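Local coordinates for tail fiber protein (Acinetobacter phage AM24, PDB 5W5P) that probably recognises and degrades the capsular polysaccharide of its Acinetobacter baumannii host, working as a trimeric tailspike, at residues 304-309 with 323-328; 496-501 with 599-604; 173-178 with 218-223. All blocks are in the same frame, centred on the assembly; numbering follows the deposited sequence.

Contact 1 of 3, residues 304-309 with 323-328; sequences PAVNVI and AKLGAV
Ala327 offers one carbonyl oxygen to two consecutive amides, those of Ala305 and Val306, and this fork is the tight end of the contact. The bond from Val306 N to Ala327 O is 2.9 Å and runs almost straight out from the carbonyl. That from Ala305 N, 2.8 Å to the same Ala327 O, is more bent, with 135° at its hydrogen, and reaches the oxygen from 23° off the carbonyl plane. Small residues suit this spot: the methyl of Ala305 lies 3.7 Å from Gly326 CA, where the lack of a side chain lets the two backbones close up. Pro304, behind a cis peptide, lays its CB 3.4 Å from Ala327 O.

Beyond the fork Val306 and Val328 form a single parallel bridge and point the same way side by side, Val306 CB 4.0 Å from Val328 CG2. Next to this pair the apolar branches of Ile309, Leu325 and Val328 meet. Ile309 and Leu325 come tip to tip, CD1 to CD1 at 4.0 Å, while Ile309 CG2 rests 3.8 Å from Val328 CG1; with CG1 anti to its backbone N (chi1 -179°), Ile309 extends its chain toward Leu325. Leu298 lies against both Val306 and Leu325.

Away from this packing, Lys324 and Asn307 take no part in the contact: Lys324, partly exposed, is salt-bridged to Asp299, while Asn307, hydrogen-bonded to Arg278, packs on Tyr337 of the second subunit. Aliphatic residues stacked inward from successive coils, with a sharp corner between faces, are consistent with a parallel β-helix, the fold of many phage tailspikes, which is right-handed in known members.

Contact 2 of 3, residues 496-501 with 599-604; sequences MNIFMQ and VFSSTT
Gln501 and Phe600 stand side by side, the amide oxygen meeting the ring at its edge: Gln501 OE1 is 4.1 Å from Phe600 CD2, near the ring plane, with the amide turned 34° from the ring. Phe600 also packs against Arg457 and Glu459 of strand 451-461. The CB of Ser602 comes obliquely to the Phe499 ring, which packs on Thr493 of the third subunit. Gln501 also binds Gln522 and Ser612 of that subunit, and Asn497 joins Lys516 to Thr493 of the third subunit, so amides suit this face, where each must serve several partners. A water lies within bonding distance of Gln501 OE1 (2.7 Å), Phe600 O and Ser602 OG (2.8 Å), though with more acceptors around it than it has protons to give.

Under these side chains the strands pair antiparallel through six backbone bonds. Around Phe499 the pair is uneven: Ser602 N reaches Phe499 O in the carbonyl plane at 2.7 Å, whereas Phe499 N meets Ser602 O from 50° above its plane at 3.1 Å.

The other face carries Ile498, Met500, Ser601 and Thr603. Ile498 CG2 lies 3.9 Å from Ser601 CB, and selenomethionine Met500 sets its CB 3.8 Å from Val599 CG1, the two side chains lying side by side. The chain of Met496, also selenomethionine, bends at chi3 (85°), bringing CE to 3.6 Å from Thr603 CG2. Ser601 OG bonds Val473 O, and Met496, Met500 and Val599 also touch strand 470-477 of a second sheet. Two antiparallel sheets packed this way are consistent with a β-sandwich domain at the trimer's C-terminal end.

Contact 3 of 3, residues 173-178 with 218-223; sequences VWVYSN and SVVVNG
Val175 and Ser218 meet where strand 172-175 of a parallel β-helix runs out into a loop, beside the residues that lead up to the corner at Val220. The chain returns here some 40 residues later and passes alongside as strand 219-222, which belongs to a different sheet. The carbonyl oxygen of Val175 comes within 3.2 Å of Ser218 CB, and Val175 CB lies 3.8 Å from the same Ser218 CB. A serine, whose side chain is short, fits this close approach to the carbonyl.

Val175 does most of the touching. Its CG1, anti to the backbone N (chi1 -173°), presses on the peptide of the other segment, 3.3 Å from Val219 O. The second branch of Val175, CG2, goes instead to Val220, 4.4 Å from Val220 CG2, and there the packing is easier. Phe210 lies against both Val175 and Val220, and Ile181 and Ile239 also border Val175. Branched aliphatic side chains fill such an interior well, being compact and having few rotations to lose.

Beyond Val175 the contact passes to Ser177 and Val219. Ser177 OG accepts bonds from the amides of Thr179 and Gly180, forming an ST turn that fixes the loop, while Ser240 OG takes the amide of Ser218. The two segments touch no other subunit. Asn178 is exposed, and its carbonyl oxygen accepts a bond from Arg244. Val219 lies across this loop and meets it with one branch: Val219 CG2 comes 3.6 Å from Ser177 O and 4.0 Å from Asn178 O.

Overall arrangement
Along the chain the contacts follow in series, contact 3 first, then contact 1, then contact 2. Contacts 3 and 1 share the β-helix, their centres 23 Å apart and their nearest atoms about 12 Å. Strands 219-222 and 321-328 belong to one parallel face, separated by 241-244, 272-276 and 294-298, so the two contacts lie at different levels of the same β-helix. Contact 2 belongs to a separate antiparallel domain, its centre 47 Å from that of contact 1 and 69 Å from that of contact 3, with contacts 2 and 3 on opposite sides of the chain's centre. Contacts 1 and 2 adjoin neighbouring subunits, consistent with a long trimeric spike that associates through both domains.

Contact 1 of 3, residues 304-309 with 323-328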
ATOM      1  N   PRO A 304       2.539  14.012  19.067  1.00 40.48           N
ATOM      2  CA  PRO A 304       2.913  14.470  17.730  1.00 39.42           C
ATOM      3  C   PRO A 304       1.946  15.504  17.171  1.00 39.84           C
ATOM      4  O   PRO A 304       1.003  15.909  17.851  1.00 37.36           O
ATOM      5  CB  PRO A 304       2.835  13.189  16.912  1.00 36.24           C
ATOM      6  CG  PRO A 304       1.644  12.488  17.514  1.00 36.45           C
ATOM      7  CD  PRO A 304       1.621  12.860  18.993  1.00 40.60           C
ATOM      8  N   ALA A 305       2.195  15.928  15.934  1.00 39.14           N
ATOM      9  CA  ALA A 305       1.209  16.684  15.175  1.00 40.93           C
ATOM     10  C   ALA A 305       0.291  15.777  14.367  1.00 40.08           C
ATOM     11  O   ALA A 305      -0.898  16.085  14.212  1.00 39.02           O
ATOM     12  CB  ALA A 305       1.904  17.677  14.237  1.00 36.01           C
ATOM     13  N   VAL A 306       0.812  14.659  13.862  1.00 37.35           N
ATOM     14  CA  VAL A 306       0.069  13.748  13.000  1.00 34.72           C
ATOM     15  C   VAL A 306       0.160  12.347  13.588  1.00 37.53           C
ATOM     16  O   VAL A 306       1.256  11.788  13.704  1.00 40.56           O
ATOM     17  CB  VAL A 306       0.605  13.757  11.558  1.00 36.20           C
ATOM     18  CG1 VAL A 306      -0.288  12.918  10.660  1.00 34.47           C
ATOM     19  CG2 VAL A 306       0.723  15.185  11.033  1.00 40.06           C
ATOM     20  N   ASN A 307      -0.984  11.783  13.955  1.00 39.46           N
ATOM     21  CA  ASN A 307      -1.081  10.400  14.415  1.00 39.49           C
ATOM     22  C   ASN A 307      -1.502   9.556  13.217  1.00 37.97           C
ATOM     23  O   ASN A 307      -2.693   9.444  12.916  1.00 38.21           O
ATOM     24  CB  ASN A 307      -2.076  10.271  15.566  1.00 40.02           C
ATOM     25  CG  ASN A 307      -1.496  10.726  16.899  1.00 41.23           C
ATOM     26  OD1 ASN A 307      -1.573  11.902  17.258  1.00 39.27           O
ATOM     27  ND2 ASN A 307      -0.904   9.791  17.635  1.00 40.31           N
ATOM     28  N   VAL A 308      -0.511   8.968  12.539  1.00 35.03           N
ATOM     29  CA  VAL A 308      -0.679   8.167  11.324  1.00 36.62           C
ATOM     30  C   VAL A 308      -1.106   9.033  10.145  1.00 38.67           C
ATOM     31  O   VAL A 308      -2.167   9.668  10.165  1.00 36.48           O
ATOM     32  CB  VAL A 308      -1.677   7.009  11.518  1.00 34.98           C
ATOM     33  CG1 VAL A 308      -1.737   6.142  10.263  1.00 33.12           C
ATOM     34  CG2 VAL A 308      -1.287   6.181  12.712  1.00 35.07           C
ATOM     35  N   ILE A 309      -0.276   9.055   9.106  1.00 41.81           N
ATOM     36  CA  ILE A 309      -0.650   9.594   7.805  1.00 39.44           C
ATOM     37  C   ILE A 309      -0.113   8.644   6.745  1.00 39.52           C
ATOM     38  O   ILE A 309       0.984   8.093   6.888  1.00 45.73           O
ATOM     39  CB  ILE A 309      -0.126  11.034   7.596  1.00 38.47           C
ATOM     40  CG1 ILE A 309      -0.558  11.578   6.229  1.00 38.13           C
ATOM     41  CG2 ILE A 309       1.388  11.100   7.736  1.00 37.15           C
ATOM     42  CD1 ILE A 309      -0.302  13.050   6.048  1.00 33.05           C
ATOM     43  N   ALA A 323       3.744  18.084   1.241  1.00 36.40           N
ATOM     44  CA  ALA A 323       3.359  17.820   2.624  1.00 37.00           C
ATOM     45  C   ALA A 323       4.312  18.565   3.549  1.00 40.59           C
ATOM     46  O   ALA A 323       5.502  18.240   3.615  1.00 44.95           O
ATOM     47  CB  ALA A 323       3.360  16.331   2.918  1.00 37.19           C
ATOM     48  N   LYS A 324       3.791  19.551   4.269  1.00 40.03           N
ATOM     49  CA  LYS A 324       4.558  20.253   5.283  1.00 39.80           C
ATOM     50  C   LYS A 324       3.915  19.798   6.596  1.00 41.96           C
ATOM     51  O   LYS A 324       2.877  20.311   7.026  1.00 38.71           O
ATOM     52  CB  LYS A 324       4.518  21.769   5.093  1.00 38.71           C
ATOM     53  CG  LYS A 324       5.010  22.596   6.294  1.00 43.05           C
ATOM     54  CD  LYS A 324       4.981  24.131   6.105  1.00 37.31           C
ATOM     55  CE  LYS A 324       6.155  24.782   6.810  1.00 38.77           C
ATOM     56  NZ  LYS A 324       5.873  24.821   8.270  1.00 41.54           N
ATOM     57  N   LEU A 325       4.520  18.795   7.218  1.00 43.09           N
ATOM     58  CA  LEU A 325       3.978  18.159   8.407  1.00 38.96           C
ATOM     59  C   LEU A 325       4.810  18.501   9.637  1.00 41.08           C
ATOM     60  O   LEU A 325       6.005  18.819   9.545  1.00 42.48           O
ATOM     61  CB  LEU A 325       3.935  16.635   8.232  1.00 34.80           C
ATOM     62  CG  LEU A 325       3.234  16.156   6.962  1.00 37.59           C
ATOM     63  CD1 LEU A 325       3.299  14.625   6.836  1.00 34.66           C
ATOM     64  CD2 LEU A 325       1.785  16.631   6.930  1.00 39.22           C
ATOM     65  N   GLY A 326       4.154  18.419  10.795  1.00 39.44           N
ATOM     66  CA  GLY A 326       4.821  18.496  12.081  1.00 36.92           C
ATOM     67  C   GLY A 326       5.416  17.159  12.465  1.00 39.14           C
ATOM     68  O   GLY A 326       5.826  16.363  11.611  1.00 39.38           O
ATOM     69  N   ALA A 327       5.478  16.907  13.770  1.00 42.11           N
ATOM     70  CA  ALA A 327       5.871  15.593  14.253  1.00 35.69           C
ATOM     71  C   ALA A 327       4.885  14.543  13.757  1.00 35.06           C
ATOM     72  O   ALA A 327       3.669  14.689  13.922  1.00 36.25           O
ATOM     73  CB  ALA A 327       5.935  15.588  15.781  1.00 36.44           C
ATOM     74  N   VAL A 328       5.411  13.479  13.153  1.00 34.62           N
ATOM     75  CA  VAL A 328       4.602  12.421  12.554  1.00 35.12           C
ATOM     76  C   VAL A 328       4.978  11.099  13.206  1.00 40.57           C
ATOM     77  O   VAL A 328       6.149  10.703  13.183  1.00 47.55           O
ATOM     78  CB  VAL A 328       4.803  12.339  11.032  1.00 37.12           C
ATOM     79  CG1 VAL A 328       4.002  11.164  10.438  1.00 36.78           C
ATOM     80  CG2 VAL A 328       4.424  13.656  10.360  1.00 35.99           C
TER

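Contact 2 of 3, residues 496-501 with 599-604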
HETATM    1  N   MSE A 496      35.555 -15.906  10.513  1.00 47.50           N
HETATM    2  CA  MSE A 496      34.853 -16.974  11.216  1.00 47.04           C
HETATM    3  C   MSE A 496      34.827 -16.730  12.722  1.00 51.88           C
HETATM    4  O   MSE A 496      35.869 -16.520  13.345  1.00 54.48           O
HETATM    5  CB  MSE A 496      35.507 -18.326  10.937  1.00 49.66           C
HETATM    6  CG  MSE A 496      35.169 -18.942   9.596  1.00 55.12           C
HETATM    7 SE   MSE A 496      36.017 -20.694   9.385  1.00 64.72          SE
HETATM    8  CE  MSE A 496      34.678 -21.805  10.273  1.00 64.83           C
ATOM      9  N   ASN A 497      33.632 -16.756  13.302  1.00 51.97           N
ATOM     10  CA  ASN A 497      33.442 -16.723  14.751  1.00 47.57           C
ATOM     11  C   ASN A 497      32.962 -18.110  15.165  1.00 48.47           C
ATOM     12  O   ASN A 497      31.799 -18.463  14.945  1.00 49.65           O
ATOM     13  CB  ASN A 497      32.446 -15.638  15.152  1.00 42.66           C
ATOM     14  CG  ASN A 497      32.380 -15.432  16.655  1.00 44.46           C
ATOM     15  OD1 ASN A 497      33.111 -14.612  17.213  1.00 42.81           O
ATOM     16  ND2 ASN A 497      31.506 -16.184  17.320  1.00 38.37           N
ATOM     17  N   ILE A 498      33.855 -18.896  15.758  1.00 43.82           N
ATOM     18  CA  ILE A 498      33.565 -20.284  16.113  1.00 44.58           C
ATOM     19  C   ILE A 498      33.365 -20.330  17.624  1.00 46.33           C
ATOM     20  O   ILE A 498      34.313 -20.465  18.395  1.00 46.28           O
ATOM     21  CB  ILE A 498      34.668 -21.235  15.651  1.00 44.86           C
ATOM     22  CG1 ILE A 498      35.010 -20.983  14.179  1.00 42.45           C
ATOM     23  CG2 ILE A 498      34.255 -22.685  15.877  1.00 41.81           C
ATOM     24  CD1 ILE A 498      36.249 -21.706  13.717  1.00 41.55           C
ATOM     25  N   PHE A 499      32.108 -20.224  18.051  1.00 47.74           N
ATOM     26  CA  PHE A 499      31.756 -20.360  19.462  1.00 48.15           C
ATOM     27  C   PHE A 499      31.716 -21.845  19.807  1.00 50.07           C
ATOM     28  O   PHE A 499      30.835 -22.576  19.341  1.00 50.77           O
ATOM     29  CB  PHE A 499      30.418 -19.684  19.753  1.00 46.97           C
ATOM     30  CG  PHE A 499      29.942 -19.849  21.177  1.00 48.09           C
ATOM     31  CD1 PHE A 499      30.844 -19.957  22.225  1.00 49.48           C
ATOM     32  CD2 PHE A 499      28.590 -19.891  21.467  1.00 49.38           C
ATOM     33  CE1 PHE A 499      30.404 -20.106  23.528  1.00 49.47           C
ATOM     34  CE2 PHE A 499      28.148 -20.040  22.770  1.00 49.74           C
ATOM     35  CZ  PHE A 499      29.056 -20.147  23.800  1.00 47.55           C
HETATM   36  N   MSE A 500      32.667 -22.294  20.620  1.00 49.18           N
HETATM   37  CA  MSE A 500      32.740 -23.698  20.989  1.00 50.36           C
HETATM   38  C   MSE A 500      32.256 -23.921  22.413  1.00 53.07           C
HETATM   39  O   MSE A 500      32.745 -23.293  23.356  1.00 54.38           O
HETATM   40  CB  MSE A 500      34.169 -24.224  20.847  1.00 54.45           C
HETATM   41  CG  MSE A 500      34.786 -24.039  19.471  1.00 59.96           C
HETATM   42 SE   MSE A 500      36.744 -23.994  19.538  1.00 60.78          SE
HETATM   43  CE  MSE A 500      36.967 -22.158  20.158  1.00 61.29           C
ATOM     44  N   GLN A 501      31.297 -24.829  22.564  1.00 53.02           N
ATOM     45  CA  GLN A 501      30.787 -25.236  23.867  1.00 52.01           C
ATOM     46  C   GLN A 501      31.194 -26.687  24.091  1.00 48.76           C
ATOM     47  O   GLN A 501      30.728 -27.584  23.380  1.00 49.10           O
ATOM     48  CB  GLN A 501      29.271 -25.058  23.937  1.00 44.54           C
ATOM     49  CG  GLN A 501      28.840 -23.598  23.975  1.00 49.39           C
ATOM     50  CD  GLN A 501      27.329 -23.418  23.895  1.00 48.76           C
ATOM     51  OE1 GLN A 501      26.688 -23.856  22.938  1.00 45.68           O
ATOM     52  NE2 GLN A 501      26.759 -22.770  24.905  1.00 48.18           N
ATOM     53  N   VAL A 599      32.789 -31.264  21.249  1.00 54.27           N
ATOM     54  CA  VAL A 599      32.857 -29.822  21.065  1.00 53.15           C
ATOM     55  C   VAL A 599      31.683 -29.435  20.176  1.00 52.04           C
ATOM     56  O   VAL A 599      31.603 -29.862  19.017  1.00 49.71           O
ATOM     57  CB  VAL A 599      34.196 -29.384  20.456  1.00 54.49           C
ATOM     58  CG1 VAL A 599      34.144 -27.915  20.060  1.00 46.03           C
ATOM     59  CG2 VAL A 599      35.321 -29.640  21.445  1.00 47.97           C
ATOM     60  N   PHE A 600      30.756 -28.651  20.729  1.00 51.00           N
ATOM     61  CA  PHE A 600      29.599 -28.148  19.991  1.00 47.70           C
ATOM     62  C   PHE A 600      29.907 -26.728  19.531  1.00 44.24           C
ATOM     63  O   PHE A 600      30.033 -25.815  20.352  1.00 43.88           O
ATOM     64  CB  PHE A 600      28.345 -28.187  20.862  1.00 46.63           C
ATOM     65  CG  PHE A 600      27.067 -28.048  20.089  1.00 47.06           C
ATOM     66  CD1 PHE A 600      26.671 -29.026  19.188  1.00 47.74           C
ATOM     67  CD2 PHE A 600      26.260 -26.937  20.263  1.00 48.05           C
ATOM     68  CE1 PHE A 600      25.485 -28.890  18.471  1.00 49.03           C
ATOM     69  CE2 PHE A 600      25.072 -26.797  19.556  1.00 46.73           C
ATOM     70  CZ  PHE A 600      24.684 -27.774  18.660  1.00 44.23           C
ATOM     71  N   SER A 601      30.029 -26.537  18.226  1.00 43.79           N
ATOM     72  CA  SER A 601      30.511 -25.282  17.669  1.00 42.90           C
ATOM     73  C   SER A 601      29.367 -24.543  16.982  1.00 48.52           C
ATOM     74  O   SER A 601      28.738 -25.078  16.063  1.00 46.57           O
ATOM     75  CB  SER A 601      31.654 -25.536  16.692  1.00 43.07           C
ATOM     76  OG  SER A 601      32.781 -26.073  17.368  1.00 47.37           O
ATOM     77  N   SER A 602      29.109 -23.313  17.427  1.00 47.30           N
ATOM     78  CA  SER A 602      28.169 -22.401  16.777  1.00 43.27           C
ATOM     79  C   SER A 602      28.987 -21.432  15.929  1.00 42.40           C
ATOM     80  O   SER A 602      29.501 -20.433  16.436  1.00 45.15           O
ATOM     81  CB  SER A 602      27.331 -21.658  17.811  1.00 44.58           C
ATOM     82  OG  SER A 602      26.453 -22.534  18.494  1.00 46.88           O
ATOM     83  N   THR A 603      29.114 -21.731  14.638  1.00 41.34           N
ATOM     84  CA  THR A 603      29.952 -20.944  13.742  1.00 43.36           C
ATOM     85  C   THR A 603      29.124 -19.877  13.041  1.00 46.20           C
ATOM     86  O   THR A 603      28.083 -20.181  12.454  1.00 48.48           O
ATOM     87  CB  THR A 603      30.621 -21.837  12.697  1.00 42.57           C
ATOM     88  OG1 THR A 603      31.421 -22.829  13.347  1.00 42.16           O
ATOM     89  CG2 THR A 603      31.500 -21.000  11.791  1.00 39.68           C
ATOM     90  N   THR A 604      29.591 -18.632  13.099  1.00 47.26           N
ATOM     91  CA  THR A 604      28.988 -17.525  12.363  1.00 45.67           C
ATOM     92  C   THR A 604      30.054 -16.912  11.465  1.00 44.00           C
ATOM     93  O   THR A 604      31.112 -16.498  11.949  1.00 44.26           O
ATOM     94  CB  THR A 604      28.410 -16.465  13.309  1.00 41.70           C
ATOM     95  OG1 THR A 604      27.390 -17.051  14.124  1.00 41.85           O
ATOM     96  CG2 THR A 604      27.798 -15.324  12.510  1.00 40.30           C
TER
HETATM   97  O   HOH W   1      27.970 -23.812  20.530  1.00 48.31           O

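Contact 3 of 3, residues 173-178 with 218-223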
ATOM      1  N   VAL A 173     -20.142  22.917  -8.461  1.00 42.49           N
ATOM      2  CA  VAL A 173     -20.471  23.708  -7.281  1.00 39.90           C
ATOM      3  C   VAL A 173     -19.370  24.744  -7.110  1.00 42.30           C
ATOM      4  O   VAL A 173     -18.219  24.390  -6.830  1.00 43.50           O
ATOM      5  CB  VAL A 173     -20.611  22.844  -6.020  1.00 38.26           C
ATOM      6  CG1 VAL A 173     -20.845  23.720  -4.788  1.00 38.13           C
ATOM      7  CG2 VAL A 173     -21.729  21.834  -6.186  1.00 37.68           C
ATOM      8  N   TRP A 174     -19.713  26.017  -7.293  1.00 42.87           N
ATOM      9  CA  TRP A 174     -18.805  27.102  -6.946  1.00 43.39           C
ATOM     10  C   TRP A 174     -18.795  27.281  -5.435  1.00 44.12           C
ATOM     11  O   TRP A 174     -19.853  27.403  -4.810  1.00 43.85           O
ATOM     12  CB  TRP A 174     -19.228  28.402  -7.620  1.00 41.70           C
ATOM     13  CG  TRP A 174     -19.128  28.384  -9.105  1.00 46.22           C
ATOM     14  CD1 TRP A 174     -20.138  28.136  -9.988  1.00 47.07           C
ATOM     15  CD2 TRP A 174     -17.959  28.642  -9.891  1.00 44.11           C
ATOM     16  NE1 TRP A 174     -19.669  28.217 -11.276  1.00 48.07           N
ATOM     17  CE2 TRP A 174     -18.336  28.530 -11.245  1.00 46.15           C
ATOM     18  CE3 TRP A 174     -16.633  28.961  -9.581  1.00 42.50           C
ATOM     19  CZ2 TRP A 174     -17.435  28.723 -12.291  1.00 43.67           C
ATOM     20  CZ3 TRP A 174     -15.739  29.154 -10.620  1.00 44.54           C
ATOM     21  CH2 TRP A 174     -16.144  29.030 -11.959  1.00 45.71           C
ATOM     22  N   VAL A 175     -17.601  27.303  -4.848  1.00 45.29           N
ATOM     23  CA  VAL A 175     -17.434  27.299  -3.399  1.00 46.25           C
ATOM     24  C   VAL A 175     -16.936  28.665  -2.952  1.00 51.95           C
ATOM     25  O   VAL A 175     -15.972  29.198  -3.515  1.00 54.76           O
ATOM     26  CB  VAL A 175     -16.466  26.192  -2.954  1.00 45.81           C
ATOM     27  CG1 VAL A 175     -16.441  26.097  -1.439  1.00 47.66           C
ATOM     28  CG2 VAL A 175     -16.864  24.862  -3.584  1.00 45.70           C
ATOM     29  N   TYR A 176     -17.592  29.226  -1.935  1.00 53.89           N
ATOM     30  CA  TYR A 176     -17.207  30.511  -1.341  1.00 52.76           C
ATOM     31  C   TYR A 176     -17.336  30.358   0.174  1.00 51.66           C
ATOM     32  O   TYR A 176     -18.413  30.569   0.738  1.00 47.03           O
ATOM     33  CB  TYR A 176     -18.068  31.655  -1.868  1.00 48.63           C
ATOM     34  CG  TYR A 176     -17.808  32.001  -3.312  1.00 49.78           C
ATOM     35  CD1 TYR A 176     -18.475  31.338  -4.335  1.00 46.97           C
ATOM     36  CD2 TYR A 176     -16.900  32.994  -3.656  1.00 53.59           C
ATOM     37  CE1 TYR A 176     -18.244  31.650  -5.660  1.00 47.26           C
ATOM     38  CE2 TYR A 176     -16.661  33.311  -4.982  1.00 56.26           C
ATOM     39  CZ  TYR A 176     -17.338  32.635  -5.978  1.00 55.29           C
ATOM     40  OH  TYR A 176     -17.109  32.945  -7.300  1.00 62.68           O
ATOM     41  N   SER A 177     -16.234  29.993   0.827  1.00 50.54           N
ATOM     42  CA  SER A 177     -16.254  29.803   2.272  1.00 46.66           C
ATOM     43  C   SER A 177     -14.830  29.770   2.798  1.00 46.66           C
ATOM     44  O   SER A 177     -13.969  29.090   2.230  1.00 45.44           O
ATOM     45  CB  SER A 177     -16.984  28.512   2.651  1.00 46.56           C
ATOM     46  OG  SER A 177     -16.913  28.286   4.048  1.00 49.40           O
ATOM     47  N   ASN A 178     -14.594  30.499   3.887  1.00 46.38           N
ATOM     48  CA  ASN A 178     -13.316  30.485   4.582  1.00 42.73           C
ATOM     49  C   ASN A 178     -13.195  29.327   5.563  1.00 43.28           C
ATOM     50  O   ASN A 178     -12.086  29.053   6.038  1.00 46.84           O
ATOM     51  CB  ASN A 178     -13.113  31.809   5.326  1.00 45.49           C
ATOM     52  CG  ASN A 178     -11.659  32.082   5.650  1.00 57.50           C
ATOM     53  OD1 ASN A 178     -10.751  31.486   5.060  1.00 63.21           O
ATOM     54  ND2 ASN A 178     -11.425  32.988   6.596  1.00 60.33           N
ATOM     55  N   SER A 218     -12.175  29.401  -0.687  1.00 43.53           N
ATOM     56  CA  SER A 218     -13.098  28.308  -0.986  1.00 42.41           C
ATOM     57  C   SER A 218     -12.626  27.057  -0.260  1.00 44.28           C
ATOM     58  O   SER A 218     -11.571  26.505  -0.583  1.00 45.43           O
ATOM     59  CB  SER A 218     -13.188  28.050  -2.487  1.00 45.57           C
ATOM     60  OG  SER A 218     -11.903  27.903  -3.066  1.00 47.47           O
ATOM     61  N   VAL A 219     -13.414  26.602   0.707  1.00 48.38           N
ATOM     62  CA  VAL A 219     -13.142  25.385   1.462  1.00 37.25           C
ATOM     63  C   VAL A 219     -14.375  24.499   1.361  1.00 36.83           C
ATOM     64  O   VAL A 219     -15.499  24.980   1.534  1.00 40.57           O
ATOM     65  CB  VAL A 219     -12.802  25.688   2.933  1.00 41.39           C
ATOM     66  CG1 VAL A 219     -12.690  24.393   3.736  1.00 36.69           C
ATOM     67  CG2 VAL A 219     -11.518  26.526   3.026  1.00 37.95           C
ATOM     68  N   VAL A 220     -14.169  23.214   1.068  1.00 37.43           N
ATOM     69  CA  VAL A 220     -15.282  22.297   0.822  1.00 37.86           C
ATOM     70  C   VAL A 220     -15.737  21.661   2.130  1.00 41.55           C
ATOM     71  O   VAL A 220     -16.911  21.761   2.506  1.00 43.99           O
ATOM     72  CB  VAL A 220     -14.909  21.219  -0.212  1.00 38.82           C
ATOM     73  CG1 VAL A 220     -16.108  20.319  -0.504  1.00 34.95           C
ATOM     74  CG2 VAL A 220     -14.391  21.866  -1.490  1.00 42.81           C
ATOM     75  N   VAL A 221     -14.815  21.013   2.839  1.00 43.70           N
ATOM     76  CA  VAL A 221     -15.129  20.278   4.057  1.00 42.54           C
ATOM     77  C   VAL A 221     -14.542  21.022   5.249  1.00 43.61           C
ATOM     78  O   VAL A 221     -13.348  21.346   5.263  1.00 43.40           O
ATOM     79  CB  VAL A 221     -14.598  18.835   3.992  1.00 41.56           C
ATOM     80  CG1 VAL A 221     -14.672  18.176   5.368  1.00 37.61           C
ATOM     81  CG2 VAL A 221     -15.374  18.020   2.963  1.00 42.90           C
ATOM     82  N   ASN A 222     -15.383  21.293   6.246  1.00 44.75           N
ATOM     83  CA  ASN A 222     -14.932  21.822   7.531  1.00 39.99           C
ATOM     84  C   ASN A 222     -14.471  20.644   8.373  1.00 40.93           C
ATOM     85  O   ASN A 222     -15.288  19.918   8.946  1.00 44.70           O
ATOM     86  CB  ASN A 222     -16.047  22.593   8.229  1.00 38.13           C
ATOM     87  CG  ASN A 222     -15.552  23.371   9.436  1.00 45.18           C
ATOM     88  OD1 ASN A 222     -14.606  22.961  10.112  1.00 48.62           O
ATOM     89  ND2 ASN A 222     -16.192  24.502   9.712  1.00 45.90           N
ATOM     90  N   GLY A 223     -13.153  20.450   8.451  1.00 38.30           N
ATOM     91  CA  GLY A 223     -12.601  19.327   9.188  1.00 37.28           C
ATOM     92  C   GLY A 223     -12.693  19.450  10.694  1.00 36.61           C
ATOM     93  O   GLY A 223     -12.407  18.469  11.391  1.00 35.83           O
TER